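Local coordinates for Fe-regulated protein B (Neisseria meningitidis, PDB 4AIP), which transports iron across the meningococcal outer membrane as a TonB-dependent beta-barrel receptor, probably taking it up in siderophore-bound form, at residues Glu223-Ala228 and Tyr243-Lys248; Lys272-Gly277 and Tyr303-Gln308; Glu334-Ser339 and His356-Thr361. All coordinates share one frame; numbering follows the deposited sequence.

Contact 1: residues Glu223-Ala228 and Tyr243-Lys248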
# COMPACT_ATOMS: atom_id res chain seq x y z
N GLU B 223 13.73 -5.38 3.76
CA GLU B 223 15.13 -5.85 3.70
C GLU B 223 15.70 -5.68 2.31
O GLU B 223 15.11 -6.10 1.33
CB GLU B 223 15.22 -7.34 4.09
CG GLU B 223 14.85 -7.65 5.54
CD GLU B 223 15.22 -9.08 5.98
OE1 GLU B 223 15.12 -10.05 5.16
OE2 GLU B 223 15.62 -9.24 7.17
N LYS B 224 16.90 -5.11 2.25
CA LYS B 224 17.62 -4.98 0.98
C LYS B 224 18.40 -6.25 0.63
O LYS B 224 18.45 -7.16 1.44
CB LYS B 224 18.55 -3.78 1.08
CG LYS B 224 18.01 -2.52 0.48
CD LYS B 224 16.66 -2.09 0.94
CE LYS B 224 15.85 -1.60 -0.28
NZ LYS B 224 14.39 -1.44 -0.00
N ASP B 225 18.97 -6.30 -0.58
CA ASP B 225 20.01 -7.25 -0.93
C ASP B 225 21.05 -7.32 0.20
O ASP B 225 21.57 -6.24 0.63
CB ASP B 225 20.70 -6.87 -2.24
CG ASP B 225 19.83 -7.14 -3.42
OD1 ASP B 225 18.74 -7.76 -3.26
OD2 ASP B 225 20.22 -6.78 -4.55
N TYR B 226 21.32 -8.53 0.70
CA TYR B 226 22.26 -8.69 1.78
C TYR B 226 23.68 -8.90 1.27
O TYR B 226 23.89 -9.49 0.21
CB TYR B 226 21.85 -9.83 2.74
CG TYR B 226 22.05 -11.22 2.20
CD1 TYR B 226 21.05 -11.85 1.47
CD2 TYR B 226 23.24 -11.92 2.44
CE1 TYR B 226 21.20 -13.12 0.98
CE2 TYR B 226 23.42 -13.22 1.95
CZ TYR B 226 22.38 -13.81 1.21
OH TYR B 226 22.54 -15.07 0.68
N GLU B 227 24.62 -8.40 2.05
CA GLU B 227 26.03 -8.56 1.77
C GLU B 227 26.52 -9.87 2.42
O GLU B 227 26.35 -10.07 3.62
CB GLU B 227 26.77 -7.36 2.34
CG GLU B 227 28.25 -7.29 2.07
CD GLU B 227 28.83 -5.93 2.44
OE1 GLU B 227 28.19 -4.90 2.13
OE2 GLU B 227 29.94 -5.91 3.04
N ALA B 228 27.09 -10.78 1.64
CA ALA B 228 27.71 -11.99 2.20
C ALA B 228 29.04 -11.66 2.89
O ALA B 228 29.53 -10.52 2.82
CB ALA B 228 27.90 -13.00 1.15
N TYR B 243 18.96 -10.03 -5.74
CA TYR B 243 17.54 -10.38 -5.63
C TYR B 243 17.17 -11.11 -4.37
O TYR B 243 16.36 -12.02 -4.36
CB TYR B 243 17.03 -11.11 -6.86
CG TYR B 243 17.29 -10.36 -8.12
CD1 TYR B 243 16.48 -9.28 -8.50
CD2 TYR B 243 18.37 -10.71 -8.93
CE1 TYR B 243 16.72 -8.59 -9.67
CE2 TYR B 243 18.62 -10.00 -10.11
CZ TYR B 243 17.79 -8.96 -10.47
OH TYR B 243 18.06 -8.30 -11.63
N SER B 244 17.77 -10.68 -3.30
CA SER B 244 17.60 -11.28 -2.01
C SER B 244 16.88 -10.27 -1.11
O SER B 244 16.60 -10.57 0.03
CB SER B 244 18.96 -11.65 -1.43
OG SER B 244 19.79 -10.52 -1.25
N ALA B 245 16.62 -9.08 -1.64
CA ALA B 245 15.70 -8.13 -1.02
C ALA B 245 14.25 -8.66 -0.97
O ALA B 245 13.77 -9.27 -1.91
CB ALA B 245 15.74 -6.76 -1.73
N LEU B 246 13.61 -8.45 0.17
CA LEU B 246 12.22 -8.75 0.38
C LEU B 246 11.62 -7.78 1.33
O LEU B 246 12.25 -7.38 2.30
CB LEU B 246 12.01 -10.15 0.94
CG LEU B 246 12.03 -11.33 -0.03
CD1 LEU B 246 11.87 -12.65 0.76
CD2 LEU B 246 10.95 -11.16 -1.06
N ASP B 247 10.38 -7.42 1.01
CA ASP B 247 9.56 -6.57 1.82
C ASP B 247 8.60 -7.57 2.45
O ASP B 247 7.82 -8.23 1.75
CB ASP B 247 8.87 -5.56 0.87
CG ASP B 247 7.94 -4.55 1.57
OD1 ASP B 247 7.75 -4.53 2.81
OD2 ASP B 247 7.38 -3.72 0.83
N LYS B 248 8.70 -7.72 3.76
CA LYS B 248 7.96 -8.76 4.47
C LYS B 248 7.02 -8.21 5.52
O LYS B 248 7.45 -7.57 6.50
CB LYS B 248 8.89 -9.78 5.13
CG LYS B 248 9.85 -10.52 4.21
CD LYS B 248 10.60 -11.57 4.99
CE LYS B 248 12.08 -11.33 4.97
NZ LYS B 248 12.73 -11.68 6.26
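Glu-223 and Leu-246 form an antiparallel hydrogen-bonded pair, the last of strand 212-223 and the first of strand 246-259, at the end toward the long loop that joins these two barrel strands. Of its two backbone bonds, Glu-223 N to Leu-246 O is firm at 2.9 Å with an N-H...O angle of 157°, whereas the return bond from Leu-246 N is weak, bent to 135°.

On the loop side of that pair the strand pattern gives way to side-chain-to-backbone bonds. Asp-225 OD1 accepts from two successive amides: Ala-245 N, 3.0 Å away, comes nearly along the C-O axis of OD1, while Ser-244 N, at 3.1 Å from the same oxygen, approaches from above the carboxylate plane. In return, Ser-244 OG accepts Tyr-226 N at 3.2 Å. With chi1 at 61°, that hydroxyl sits between its own backbone N and carbonyl carbon, facing the tyrosine; it is also bonded to Val-241 O.

Charge and packing complete the contact. Glu-223 OE1 and Lys-248 NZ make a salt bridge of 3.1 Å, weak as a hydrogen bond, and Ala-245 CB rests 3.5 Å from Asp-225 N. Ser-244 CB lies 3.6 Å from Tyr-226 CD1, on a ring whose OH is bonded to Pro-728 O.

Two amides converging on one carboxylate oxygen would favour an ionised Asp-225 and hold the turn at 244-245 by polar bonds where regular strand pairing has ended.

Contact 2: residues Lys272-Gly277 and Tyr303-Gln308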
# COMPACT_ATOMS: atom_id res chain seq x y z
N LYS B 272 -1.92 -13.17 8.32
CA LYS B 272 -1.37 -13.09 6.99
C LYS B 272 0.11 -12.81 7.11
O LYS B 272 0.51 -11.99 7.93
CB LYS B 272 -2.08 -12.01 6.15
CG LYS B 272 -1.53 -12.00 4.79
CD LYS B 272 -1.79 -10.76 3.99
CE LYS B 272 -3.12 -10.73 3.39
NZ LYS B 272 -2.94 -10.25 2.02
N ASP B 273 0.91 -13.44 6.23
CA ASP B 273 2.36 -13.35 6.20
C ASP B 273 2.73 -13.18 4.74
O ASP B 273 2.46 -14.07 3.91
CB ASP B 273 2.88 -14.73 6.64
CG ASP B 273 4.24 -14.68 7.37
OD1 ASP B 273 5.20 -14.06 6.85
OD2 ASP B 273 4.36 -15.32 8.43
N GLN B 274 3.36 -12.09 4.37
CA GLN B 274 3.58 -11.89 2.94
C GLN B 274 5.00 -11.40 2.57
O GLN B 274 5.56 -10.49 3.22
CB GLN B 274 2.54 -10.90 2.46
CG GLN B 274 2.58 -10.67 1.03
CD GLN B 274 1.47 -9.80 0.57
OE1 GLN B 274 0.68 -10.21 -0.28
NE2 GLN B 274 1.36 -8.61 1.14
N HIS B 275 5.52 -11.95 1.48
CA HIS B 275 6.81 -11.51 1.00
C HIS B 275 6.69 -10.94 -0.38
O HIS B 275 6.13 -11.61 -1.24
CB HIS B 275 7.75 -12.67 0.89
CG HIS B 275 7.93 -13.46 2.14
ND1 HIS B 275 8.54 -14.70 2.14
CD2 HIS B 275 7.63 -13.20 3.43
CE1 HIS B 275 8.58 -15.17 3.37
NE2 HIS B 275 8.05 -14.27 4.18
N ARG B 276 7.27 -9.76 -0.64
CA ARG B 276 7.23 -9.19 -1.99
C ARG B 276 8.56 -8.63 -2.42
O ARG B 276 9.33 -8.11 -1.61
CB ARG B 276 6.17 -8.09 -2.10
CG ARG B 276 6.30 -7.05 -1.07
CD ARG B 276 4.96 -6.89 -0.43
NE ARG B 276 4.34 -5.69 -0.98
CZ ARG B 276 3.06 -5.33 -0.84
NH1 ARG B 276 2.22 -6.08 -0.13
NH2 ARG B 276 2.60 -4.21 -1.42
N GLY B 277 8.83 -8.73 -3.70
CA GLY B 277 10.00 -8.05 -4.23
C GLY B 277 10.32 -8.59 -5.60
O GLY B 277 9.58 -9.41 -6.15
N TYR B 303 8.64 -9.14 -10.40
CA TYR B 303 7.94 -8.91 -9.15
C TYR B 303 7.05 -10.12 -8.70
O TYR B 303 6.32 -10.74 -9.50
CB TYR B 303 7.09 -7.66 -9.25
CG TYR B 303 6.34 -7.36 -7.97
CD1 TYR B 303 6.99 -6.82 -6.86
CD2 TYR B 303 4.98 -7.71 -7.85
CE1 TYR B 303 6.27 -6.51 -5.67
CE2 TYR B 303 4.26 -7.46 -6.66
CZ TYR B 303 4.91 -6.85 -5.58
OH TYR B 303 4.14 -6.59 -4.41
N ARG B 304 7.08 -10.41 -7.41
CA ARG B 304 6.44 -11.56 -6.87
C ARG B 304 5.90 -11.30 -5.49
O ARG B 304 6.56 -10.60 -4.69
CB ARG B 304 7.48 -12.64 -6.76
CG ARG B 304 6.90 -14.00 -6.87
CD ARG B 304 7.78 -14.88 -7.61
NE ARG B 304 7.56 -14.57 -9.03
CZ ARG B 304 8.53 -14.52 -9.91
NH1 ARG B 304 9.69 -14.77 -9.48
NH2 ARG B 304 8.35 -14.24 -11.19
N GLU B 305 4.72 -11.84 -5.20
CA GLU B 305 4.26 -11.90 -3.80
C GLU B 305 3.98 -13.34 -3.47
O GLU B 305 3.37 -14.08 -4.28
CB GLU B 305 2.99 -11.05 -3.54
CG GLU B 305 2.89 -9.81 -4.39
CD GLU B 305 1.74 -8.85 -4.02
OE1 GLU B 305 0.63 -9.38 -3.81
OE2 GLU B 305 1.96 -7.60 -4.03
N THR B 306 4.44 -13.75 -2.29
CA THR B 306 4.16 -15.08 -1.85
C THR B 306 3.59 -14.94 -0.44
O THR B 306 4.13 -14.20 0.39
CB THR B 306 5.38 -16.11 -2.09
OG1 THR B 306 6.18 -16.22 -0.94
CG2 THR B 306 6.31 -15.71 -3.25
N THR B 307 2.45 -15.59 -0.18
CA THR B 307 1.64 -15.29 0.99
C THR B 307 1.14 -16.54 1.73
O THR B 307 0.78 -17.56 1.11
CB THR B 307 0.40 -14.49 0.53
OG1 THR B 307 0.77 -13.60 -0.51
CG2 THR B 307 -0.14 -13.71 1.65
N GLN B 308 1.05 -16.45 3.05
CA GLN B 308 0.46 -17.51 3.83
C GLN B 308 -0.56 -16.87 4.74
O GLN B 308 -0.24 -15.87 5.45
CB GLN B 308 1.52 -18.25 4.66
CG GLN B 308 1.10 -19.63 5.14
CD GLN B 308 2.15 -20.30 6.02
OE1 GLN B 308 2.36 -19.92 7.15
NE2 GLN B 308 2.81 -21.31 5.49
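Tyr-303 lays its phenol alongside Arg-276, ring and guanidinium planes 83° apart, and its OH comes 3.4 Å from Arg-276 CB. CG lies opposite the tyrosine's own backbone N, which carries the ring over the Arg-276/Gly-277 end of the partner strand.

Arg-304 follows, exchanging two backbone bonds with Gly-277; that of Gly-277 N to Arg-304 O measures 3.1 Å. Gly-277 has an extended conformation suited to a residue without a side chain, and the chain turns a corner here.

Glu-305 rises on the same face as Arg-276. Its OE2 stands above the guanidinium plane, over its centre and 4.1 Å from Arg-276 CZ; no N-H points at it, and any attraction is probably one of charge alone, beyond salt-bridge range. Arg-276 binds L-glutamate in another structure of this protein; no glutamate is bound to this chain in the present model.

At Thr-306 the main chain pairs again: His-275 N reaches Thr-306 O at 2.9 Å and 169°, with the reciprocal bond equally short. On this face His-275 stacks its ring on Phe-137.

Thr-307 returns to the Arg-276 side, where CG2 meets Lys-272 CG at 3.8 Å. Gln-308 closes the register through its O, 2.8 Å from Asp-273 N.

The axes of strands 272-276 and 303-308 approach to 4.7 Å at 166°, as expected of adjacent antiparallel barrel strands. Strand 246-259 flanks segment 272-277, strand 325-339 flanks segment 303-308, and Phe-137, Val-139 and Leu-143 of the plug touch Asp-273, whose OD2 accepts Asp-140 N.

Contact 3: residues Glu334-Ser339 and His356-Thr361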
# COMPACT_ATOMS: atom_id res chain seq x y z
N GLU B 334 -4.26 -20.67 3.35
CA GLU B 334 -4.06 -20.34 1.94
C GLU B 334 -2.64 -20.07 1.69
O GLU B 334 -2.00 -19.29 2.43
CB GLU B 334 -4.77 -19.06 1.55
CG GLU B 334 -6.25 -19.17 1.60
CD GLU B 334 -6.88 -19.88 0.35
OE1 GLU B 334 -6.19 -19.98 -0.74
OE2 GLU B 334 -8.08 -20.27 0.48
N LYS B 335 -2.14 -20.68 0.62
CA LYS B 335 -0.82 -20.39 0.19
C LYS B 335 -0.86 -19.86 -1.22
O LYS B 335 -1.43 -20.49 -2.16
CB LYS B 335 0.06 -21.60 0.27
CG LYS B 335 1.40 -21.11 0.75
CD LYS B 335 2.33 -22.16 1.29
CE LYS B 335 1.56 -23.45 1.22
NZ LYS B 335 1.57 -24.48 2.24
N GLU B 336 -0.27 -18.70 -1.40
CA GLU B 336 -0.30 -18.09 -2.71
C GLU B 336 1.00 -17.71 -3.28
O GLU B 336 1.92 -17.30 -2.56
CB GLU B 336 -1.10 -16.85 -2.67
CG GLU B 336 -2.43 -17.15 -3.02
CD GLU B 336 -3.28 -15.91 -3.10
OE1 GLU B 336 -3.18 -15.18 -4.15
OE2 GLU B 336 -4.05 -15.69 -2.13
N ARG B 337 1.03 -17.84 -4.60
CA ARG B 337 2.04 -17.21 -5.38
C ARG B 337 1.39 -16.32 -6.43
O ARG B 337 0.52 -16.73 -7.24
CB ARG B 337 3.01 -18.21 -5.99
CG ARG B 337 4.07 -17.59 -6.85
CD ARG B 337 4.66 -18.65 -7.75
NE ARG B 337 5.78 -18.15 -8.53
CZ ARG B 337 5.67 -17.69 -9.77
NH1 ARG B 337 4.49 -17.67 -10.39
NH2 ARG B 337 6.75 -17.28 -10.40
N TYR B 338 1.80 -15.07 -6.39
CA TYR B 338 1.45 -14.11 -7.41
C TYR B 338 2.73 -13.60 -8.12
O TYR B 338 3.70 -13.17 -7.47
CB TYR B 338 0.72 -12.93 -6.77
CG TYR B 338 0.53 -11.80 -7.74
CD1 TYR B 338 -0.53 -11.81 -8.71
CD2 TYR B 338 1.43 -10.75 -7.77
CE1 TYR B 338 -0.67 -10.76 -9.64
CE2 TYR B 338 1.29 -9.69 -8.68
CZ TYR B 338 0.25 -9.70 -9.60
OH TYR B 338 0.14 -8.64 -10.50
N SER B 339 2.70 -13.60 -9.43
CA SER B 339 3.77 -13.04 -10.19
C SER B 339 3.20 -12.02 -11.15
O SER B 339 2.15 -12.28 -11.74
CB SER B 339 4.45 -14.14 -10.97
OG SER B 339 5.08 -13.62 -12.12
N HIS B 356 -1.21 -16.37 -10.94
CA HIS B 356 -1.65 -16.47 -9.61
C HIS B 356 -1.92 -17.90 -9.35
O HIS B 356 -2.64 -18.49 -10.09
CB HIS B 356 -2.89 -15.69 -9.70
CG HIS B 356 -3.59 -15.48 -8.47
ND1 HIS B 356 -3.03 -14.84 -7.42
CD2 HIS B 356 -4.88 -15.69 -8.16
CE1 HIS B 356 -3.94 -14.70 -6.47
NE2 HIS B 356 -5.06 -15.24 -6.89
N THR B 357 -1.30 -18.47 -8.32
CA THR B 357 -1.37 -19.87 -8.04
C THR B 357 -1.79 -20.02 -6.61
O THR B 357 -1.23 -19.39 -5.72
CB THR B 357 0.02 -20.54 -8.26
OG1 THR B 357 0.47 -20.32 -9.61
CG2 THR B 357 -0.07 -22.02 -8.03
N ARG B 358 -2.80 -20.85 -6.37
CA ARG B 358 -3.25 -21.04 -4.97
C ARG B 358 -3.17 -22.43 -4.46
O ARG B 358 -3.29 -23.37 -5.23
CB ARG B 358 -4.64 -20.58 -4.83
CG ARG B 358 -4.72 -19.13 -5.20
CD ARG B 358 -6.06 -18.80 -5.66
NE ARG B 358 -6.91 -19.16 -4.57
CZ ARG B 358 -8.24 -19.06 -4.56
NH1 ARG B 358 -8.96 -18.63 -5.53
NH2 ARG B 358 -8.88 -19.42 -3.54
N ILE B 359 -2.91 -22.56 -3.16
CA ILE B 359 -3.16 -23.84 -2.49
C ILE B 359 -4.00 -23.54 -1.27
O ILE B 359 -3.59 -22.72 -0.42
CB ILE B 359 -1.91 -24.52 -2.01
CG1 ILE B 359 -0.88 -24.59 -3.13
CG2 ILE B 359 -2.24 -25.93 -1.49
CD1 ILE B 359 0.54 -24.94 -2.62
N THR B 360 -5.15 -24.23 -1.18
CA THR B 360 -6.06 -24.04 -0.07
C THR B 360 -6.10 -25.28 0.77
O THR B 360 -6.27 -26.39 0.21
CB THR B 360 -7.53 -23.73 -0.58
OG1 THR B 360 -7.51 -22.58 -1.43
CG2 THR B 360 -8.50 -23.50 0.61
N THR B 361 -5.99 -25.09 2.08
CA THR B 361 -6.01 -26.19 3.01
C THR B 361 -7.10 -25.96 4.06
O THR B 361 -7.06 -24.98 4.83
CB THR B 361 -4.59 -26.36 3.65
OG1 THR B 361 -3.65 -26.70 2.61
CG2 THR B 361 -4.55 -27.41 4.73
O HOH W 1 1.78 -17.68 -9.78
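Glu-334 reaches Thr-360 through a bend: chi1 of -67° sets CG beside its own backbone N and chi2 of -80° bends the carboxylate toward the partner strand, beside Thr-360. The threonine, with OG1 likewise beside its N, stands alongside and points the same way. The two segments are neighbouring antiparallel strands of the TonB-dependent receptor barrel, their axes approaching to 4.7 Å.

The carboxylate straddles the hydroxyl, with Thr-360 OG1 at 3.0 Å from Glu-334 OE1 in a weak bond whose proton is not assigned to one oxygen; Lys-390 also bonds that hydroxyl. Glu-334 OE1 further lies at the edge of the Arg-358 guanidinium, a long salt bridge of 3.9 Å to NH2. Next along this face, Glu-336 CG packs against Arg-358 CG at 3.7 Å.

Backbone bonds join Lys-335 with Ile-359 and Arg-337 with Thr-357; Lys-335 N to Ile-359 O is 2.7 Å at 166°.

On the face of Arg-337 and Thr-357, Arg-337 NH1 makes a salt bridge with Asp-342 and also gives a hydrogen bond to a water that links both strands. This water donates to Arg-337 O, sits 3.0 Å from Thr-357 OG1, and accepts from Arg-337 NH1 at 2.8 Å in the guanidinium plane.

How the contacts relate
The three contacts follow one another round the barrel wall. All are partly buried and none is fully core; contact 1 lies farthest out, its centre about 21 Å from the chain centre, against about 17 and 18 Å for contacts 2 and 3. Contacts 1 and 2 join where strands 246-259 and 264-276 pair, with Asp-247 O 2.9 Å from Arg-276 N; contacts 2 and 3 join through strands 302-318 and 325-339, with Glu-305 O 2.8 Å from Tyr-338 N. Contact 1, at a loop mouth, has a single strand bridge and depends on side-chain-to-backbone bonds, whereas the others have five each. Contact 2 adds a carboxylate oxygen above a guanidinium face, contact 3 a bridging water.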